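Metallo-beta-lactamase family protein (Thermus thermophilus, PDB 2ZO4) binds two zinc ions in a metallo-beta-lactamase fold and is probably a hydrolase, although its natural substrate is not established. Local coordinates at residues Ala253-Leu258 and Leu296-Glu301; Leu118-Pro123 and Lys266-Leu271. All coordinates share one frame; numbering follows the deposited sequence.

Interaction 1: Ala253-Leu258 and Leu296-Glu301; sequences ARLEAL and LEYLRE
L255 and L258 on one helix meet L296, Y298 and L299 on another, and the contact they make is wholly apolar, an instance of how two nearly perpendicular helices can be joined by leucine methyls and a tyrosine ring. The short segments cross at -81°, with 10.8 Å between their axes at closest approach, and together they bury 259 Å². The CB atoms of L255, L258, Y298 and L299 point toward the opposite helix.

Among the leucines, L258 reaches both L296 and L299. Its CG lies anti to the backbone N (chi1 178°), which carries CD2 to the backbone of the other helix, where L258 CD2 lies 3.7 Å from L296 N. The same methyl packs on L296 CG and L299 CD1, 3.8 Å from each. L258 and L296 cross at about a right angle, whereas L258 and L299 run past each other in opposite directions. L255 and L299 pass in the same antiparallel manner, L255 CD2 resting 3.9 Å from L299 CG.

The aromatic contact is made by the second methyl of L255. L255 CD1 approaches Y298 CE2 to 3.6 Å, obliquely to the ring; L211 of helix 210-222 touches both residues.

The polar bonds of segment 296-301 lie off the contact. R300 grips E297, a turn away on helix 286-301, side-on through R300 NE to E297 OE2 and R300 NH2 to E297 OE1, each 2.8 Å, a two-pronged salt bridge. E297 OE2 also bonds Y314 OH, tying this helix to strand 313-316.

L275 and L271 of helix 268-275 add to the apolar cluster, which forms part of the core between the C-terminal helices, consistent with the HTH-clan C-terminal domain that follows the metallo-beta-lactamase fold.

Interaction 2: Leu118-Pro123 and Lys266-Leu271; sequences LDHGTP and KTAWEL
T267 lies against the backbone of H120 and G121, its CB 3.5 Å from H120 O, and at the same time starts a helix. Its OG1 sits between the backbone N and the carbonyl carbon (chi1 72°), from where it accepts a weak bond from E270 N; in return E270 OE1 accepts from T267 N, which completes a capping box. A268 follows, its methyl 3.9 Å from H120 CB. One water joins the same two residues, 2.9 Å from A268 N, whose hydrogen it accepts, and 2.8 Å from H120 ND1, in the plane of the imidazole. The other segment contributes a helix end of its own: G121, with positive phi, is the C-prime residue of a Schellman motif closing helix 110-119, so the C-terminal end of one helix abuts the N-terminal end of another.

W269 makes the direct bond. Its N donates to H120 O at 3.2 Å. Extended away from its backbone N (chi1 172°), the indole takes T122 CG2 and P123 CD over one face. P123 CD stands 3.6 Å from the centroid of the five-membered ring of W269, a CH-pi contact 15° off the normal. T122 OG1, which bonds F117 O, lies 3.8 Å from W269 CE3. E270 OE1 carries a further salt bridge, to R313.

Overall arrangement
From the N terminus the chain first lays down most of the first sheet; helix 110-119 then ends in the loop that awaits interaction 2, and the second sheet follows. The later zinc ligands H171, D190 and H233 come along this part, before helix 240-261 supplies the first half of interaction 1. Segment 266-271 then closes interaction 2 over 142 intervening residues, and helix 286-301 closes interaction 1 over 37. Since the segments alternate, the two loops cross. Interaction 1 holds the C-terminal helices together, while interaction 2 ties them back to the metallo-beta-lactamase domain that carries the zinc site. They touch directly: L296 CD1 packs against A268 CB and L271 CD1, with the centres about 16 Å apart.

Interaction 1: Ala253-Leu258 and Leu296-Glu301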
loop_
_atom_site.group_PDB
_atom_site.type_symbol
_atom_site.label_atom_id
_atom_site.label_comp_id
_atom_site.label_asym_id
_atom_site.label_seq_id
_atom_site.Cartn_x
_atom_site.Cartn_y
_atom_site.Cartn_z
ATOM N N ALA A 253 -4.506 17.182 -11.125
ATOM C CA ALA A 253 -5.490 17.070 -12.207
ATOM C C ALA A 253 -6.786 16.417 -11.721
ATOM O O ALA A 253 -7.877 16.893 -12.042
ATOM C CB ALA A 253 -4.907 16.301 -13.392
ATOM N N ARG A 254 -6.657 15.345 -10.936
ATOM C CA ARG A 254 -7.813 14.667 -10.328
ATOM C C ARG A 254 -8.621 15.598 -9.421
ATOM O O ARG A 254 -9.851 15.563 -9.433
ATOM C CB ARG A 254 -7.374 13.424 -9.548
ATOM C CG ARG A 254 -6.792 12.315 -10.412
ATOM C CD ARG A 254 -7.856 11.305 -10.843
ATOM N NE ARG A 254 -7.999 10.222 -9.873
ATOM C CZ ARG A 254 -7.213 9.147 -9.835
ATOM N N LEU A 255 -7.926 16.427 -8.639
ATOM C CA LEU A 255 -8.595 17.407 -7.781
ATOM C C LEU A 255 -9.391 18.421 -8.608
ATOM O O LEU A 255 -10.532 18.748 -8.269
ATOM C CB LEU A 255 -7.592 18.108 -6.853
ATOM C CG LEU A 255 -6.993 17.260 -5.722
ATOM C CD1 LEU A 255 -5.843 17.985 -5.058
ATOM C CD2 LEU A 255 -8.041 16.859 -4.685
ATOM N N GLU A 256 -8.790 18.891 -9.701
ATOM C CA GLU A 256 -9.462 19.786 -10.642
ATOM C C GLU A 256 -10.649 19.086 -11.305
ATOM O O GLU A 256 -11.717 19.678 -11.457
ATOM C CB GLU A 256 -8.481 20.291 -11.709
ATOM C CG GLU A 256 -7.402 21.244 -11.184
ATOM C CD GLU A 256 -6.386 21.624 -12.251
ATOM O OE1 GLU A 256 -6.763 21.697 -13.442
ATOM O OE2 GLU A 256 -5.205 21.854 -11.902
ATOM N N ALA A 257 -10.457 17.821 -11.688
ATOM C CA ALA A 257 -11.524 17.015 -12.287
ATOM C C ALA A 257 -12.696 16.803 -11.329
ATOM O O ALA A 257 -13.853 16.853 -11.746
ATOM C CB ALA A 257 -10.986 15.680 -12.771
ATOM N N LEU A 258 -12.393 16.577 -10.051
ATOM C CA LEU A 258 -13.427 16.386 -9.036
ATOM C C LEU A 258 -14.227 17.672 -8.800
ATOM O O LEU A 258 -15.454 17.635 -8.695
ATOM C CB LEU A 258 -12.817 15.866 -7.726
ATOM C CG LEU A 258 -13.713 15.629 -6.505
ATOM C CD1 LEU A 258 -14.910 14.741 -6.823
ATOM C CD2 LEU A 258 -12.895 15.028 -5.367
ATOM N N LEU A 296 -12.116 14.292 -1.804
ATOM C CA LEU A 296 -13.151 15.173 -1.268
ATOM C C LEU A 296 -12.778 15.757 0.099
ATOM O O LEU A 296 -13.011 16.938 0.357
ATOM C CB LEU A 296 -14.488 14.436 -1.175
ATOM C CG LEU A 296 -15.242 14.203 -2.491
ATOM C CD1 LEU A 296 -16.236 13.064 -2.332
ATOM C CD2 LEU A 296 -15.935 15.489 -2.959
ATOM N N GLU A 297 -12.202 14.931 0.966
ATOM C CA GLU A 297 -11.834 15.376 2.311
ATOM C C GLU A 297 -10.600 16.278 2.307
ATOM O O GLU A 297 -10.443 17.135 3.182
ATOM C CB GLU A 297 -11.676 14.184 3.263
ATOM C CG GLU A 297 -13.020 13.588 3.712
ATOM C CD GLU A 297 -13.907 14.600 4.442
ATOM O OE1 GLU A 297 -13.646 14.877 5.628
ATOM O OE2 GLU A 297 -14.869 15.115 3.835
ATOM N N TYR A 298 -9.741 16.088 1.309
ATOM C CA TYR A 298 -8.622 16.987 1.061
ATOM C C TYR A 298 -9.137 18.372 0.654
ATOM O O TYR A 298 -8.665 19.396 1.162
ATOM C CB TYR A 298 -7.721 16.406 -0.033
ATOM C CG TYR A 298 -6.486 17.225 -0.338
ATOM C CD1 TYR A 298 -5.290 16.990 0.335
ATOM C CD2 TYR A 298 -6.510 18.222 -1.314
ATOM C CE1 TYR A 298 -4.158 17.732 0.058
ATOM C CE2 TYR A 298 -5.376 18.973 -1.603
ATOM C CZ TYR A 298 -4.207 18.720 -0.915
ATOM O OH TYR A 298 -3.081 19.452 -1.200
ATOM N N LEU A 299 -10.107 18.388 -0.257
ATOM C CA LEU A 299 -10.713 19.630 -0.736
ATOM C C LEU A 299 -11.504 20.346 0.356
ATOM O O LEU A 299 -11.504 21.578 0.418
ATOM C CB LEU A 299 -11.614 19.366 -1.946
ATOM C CG LEU A 299 -10.928 18.973 -3.262
ATOM C CD1 LEU A 299 -11.958 18.596 -4.311
ATOM C CD2 LEU A 299 -10.018 20.082 -3.777
ATOM N N ARG A 300 -12.168 19.568 1.211
ATOM C CA ARG A 300 -12.970 20.116 2.300
ATOM C C ARG A 300 -12.089 20.771 3.351
ATOM O O ARG A 300 -12.427 21.835 3.872
ATOM C CB ARG A 300 -13.863 19.038 2.930
ATOM C CG ARG A 300 -15.013 19.610 3.762
ATOM C CD ARG A 300 -16.036 18.552 4.162
ATOM N NE ARG A 300 -15.512 17.572 5.114
ATOM C CZ ARG A 300 -15.371 17.782 6.422
ATOM N NH1 ARG A 300 -15.698 18.955 6.965
ATOM N NH2 ARG A 300 -14.887 16.819 7.195
ATOM N N GLU A 301 -10.953 20.142 3.643
ATOM C CA GLU A 301 -9.987 20.684 4.600
ATOM C C GLU A 301 -9.429 22.020 4.115
ATOM O O GLU A 301 -9.202 22.928 4.913
ATOM C CB GLU A 301 -8.861 19.677 4.872
ATOM C CG GLU A 301 -8.001 19.994 6.102
ATOM C CD GLU A 301 -6.871 20.979 5.813
ATOM O OE1 GLU A 301 -6.468 21.115 4.637
ATOM O OE2 GLU A 301 -6.374 21.613 6.768
#

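Interaction 2: Leu118-Pro123 and Lys266-Leu271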
loop_
_atom_site.group_PDB
_atom_site.type_symbol
_atom_site.label_atom_id
_atom_site.label_comp_id
_atom_site.label_asym_id
_atom_site.label_seq_id
_atom_site.Cartn_x
_atom_site.Cartn_y
_atom_site.Cartn_z
ATOM N N LEU A 118 -22.288 3.831 3.518
ATOM C CA LEU A 118 -23.713 4.174 3.550
ATOM C C LEU A 118 -23.986 5.674 3.672
ATOM O O LEU A 118 -24.856 6.205 2.980
ATOM C CB LEU A 118 -24.405 3.431 4.698
ATOM N N ASP A 119 -23.247 6.340 4.556
ATOM C CA ASP A 119 -23.376 7.785 4.758
ATOM C C ASP A 119 -22.964 8.582 3.529
ATOM O O ASP A 119 -23.434 9.704 3.325
ATOM C CB ASP A 119 -22.550 8.236 5.963
ATOM C CG ASP A 119 -23.089 7.703 7.276
ATOM O OD1 ASP A 119 -24.295 7.381 7.350
ATOM O OD2 ASP A 119 -22.306 7.615 8.243
ATOM N N HIS A 120 -22.085 7.996 2.719
ATOM C CA HIS A 120 -21.604 8.630 1.498
ATOM C C HIS A 120 -22.284 8.083 0.233
ATOM O O HIS A 120 -21.718 8.130 -0.861
ATOM C CB HIS A 120 -20.076 8.544 1.416
ATOM C CG HIS A 120 -19.375 9.400 2.425
ATOM N ND1 HIS A 120 -19.224 10.762 2.268
ATOM C CD2 HIS A 120 -18.787 9.090 3.605
ATOM C CE1 HIS A 120 -18.572 11.252 3.308
ATOM N NE2 HIS A 120 -18.298 10.257 4.134
ATOM N N GLY A 121 -23.500 7.566 0.403
ATOM C CA GLY A 121 -24.400 7.280 -0.716
ATOM C C GLY A 121 -24.272 5.944 -1.424
ATOM O O GLY A 121 -24.844 5.764 -2.503
ATOM N N THR A 122 -23.529 5.007 -0.833
ATOM C CA THR A 122 -23.402 3.663 -1.407
ATOM C C THR A 122 -24.713 2.889 -1.220
ATOM O O THR A 122 -25.211 2.777 -0.095
ATOM C CB THR A 122 -22.213 2.866 -0.800
ATOM O OG1 THR A 122 -21.005 3.625 -0.931
ATOM C CG2 THR A 122 -22.033 1.516 -1.505
ATOM N N PRO A 123 -25.288 2.375 -2.326
ATOM C CA PRO A 123 -26.493 1.553 -2.215
ATOM C C PRO A 123 -26.160 0.130 -1.749
ATOM O O PRO A 123 -25.010 -0.305 -1.865
ATOM C CB PRO A 123 -27.036 1.546 -3.644
ATOM C CG PRO A 123 -25.828 1.680 -4.499
ATOM C CD PRO A 123 -24.858 2.537 -3.730
ATOM N N LYS A 266 -23.442 16.383 -4.656
ATOM C CA LYS A 266 -23.275 14.972 -5.017
ATOM C C LYS A 266 -22.637 14.152 -3.894
ATOM O O LYS A 266 -21.878 14.680 -3.079
ATOM C CB LYS A 266 -22.438 14.838 -6.296
ATOM C CG LYS A 266 -23.131 15.327 -7.564
ATOM C CD LYS A 266 -22.292 15.046 -8.792
ATOM C CE LYS A 266 -22.956 15.577 -10.052
ATOM N NZ LYS A 266 -22.094 15.325 -11.251
ATOM N N THR A 267 -22.950 12.859 -3.867
ATOM C CA THR A 267 -22.377 11.937 -2.892
ATOM C C THR A 267 -21.061 11.378 -3.423
ATOM O O THR A 267 -20.831 11.368 -4.632
ATOM C CB THR A 267 -23.320 10.754 -2.606
ATOM O OG1 THR A 267 -23.342 9.881 -3.743
ATOM C CG2 THR A 267 -24.740 11.243 -2.308
ATOM N N ALA A 268 -20.210 10.896 -2.519
ATOM C CA ALA A 268 -18.935 10.284 -2.902
ATOM C C ALA A 268 -19.112 9.062 -3.814
ATOM O O ALA A 268 -18.273 8.802 -4.677
ATOM C CB ALA A 268 -18.129 9.920 -1.671
ATOM N N TRP A 269 -20.200 8.320 -3.629
ATOM C CA TRP A 269 -20.466 7.154 -4.465
ATOM C C TRP A 269 -20.708 7.524 -5.929
ATOM O O TRP A 269 -20.074 6.959 -6.820
ATOM C CB TRP A 269 -21.629 6.321 -3.925
ATOM C CG TRP A 269 -22.042 5.237 -4.879
ATOM C CD1 TRP A 269 -23.142 5.231 -5.689
ATOM C CD2 TRP A 269 -21.343 4.012 -5.142
ATOM N NE1 TRP A 269 -23.177 4.075 -6.434
ATOM C CE2 TRP A 269 -22.083 3.310 -6.121
ATOM C CE3 TRP A 269 -20.162 3.440 -4.645
ATOM C CZ2 TRP A 269 -21.691 2.059 -6.606
ATOM C CZ3 TRP A 269 -19.769 2.196 -5.133
ATOM C CH2 TRP A 269 -20.535 1.520 -6.104
ATOM N N GLU A 270 -21.617 8.465 -6.176
ATOM C CA GLU A 270 -21.924 8.875 -7.550
ATOM C C GLU A 270 -20.741 9.576 -8.220
ATOM O O GLU A 270 -20.511 9.407 -9.421
ATOM C CB GLU A 270 -23.203 9.726 -7.618
ATOM C CG GLU A 270 -23.100 11.144 -7.077
ATOM C CD GLU A 270 -24.392 11.921 -7.248
ATOM O OE1 GLU A 270 -25.045 12.215 -6.225
ATOM O OE2 GLU A 270 -24.759 12.229 -8.410
ATOM N N LEU A 271 -19.991 10.345 -7.433
ATOM C CA LEU A 271 -18.779 11.012 -7.913
ATOM C C LEU A 271 -17.699 10.018 -8.349
ATOM O O LEU A 271 -17.010 10.244 -9.347
ATOM C CB LEU A 271 -18.226 11.955 -6.838
ATOM C CG LEU A 271 -19.012 13.243 -6.593
ATOM C CD1 LEU A 271 -18.563 13.892 -5.294
ATOM C CD2 LEU A 271 -18.864 14.209 -7.771
HETATM O O HOH W 1 -20.814 11.730 0.140
#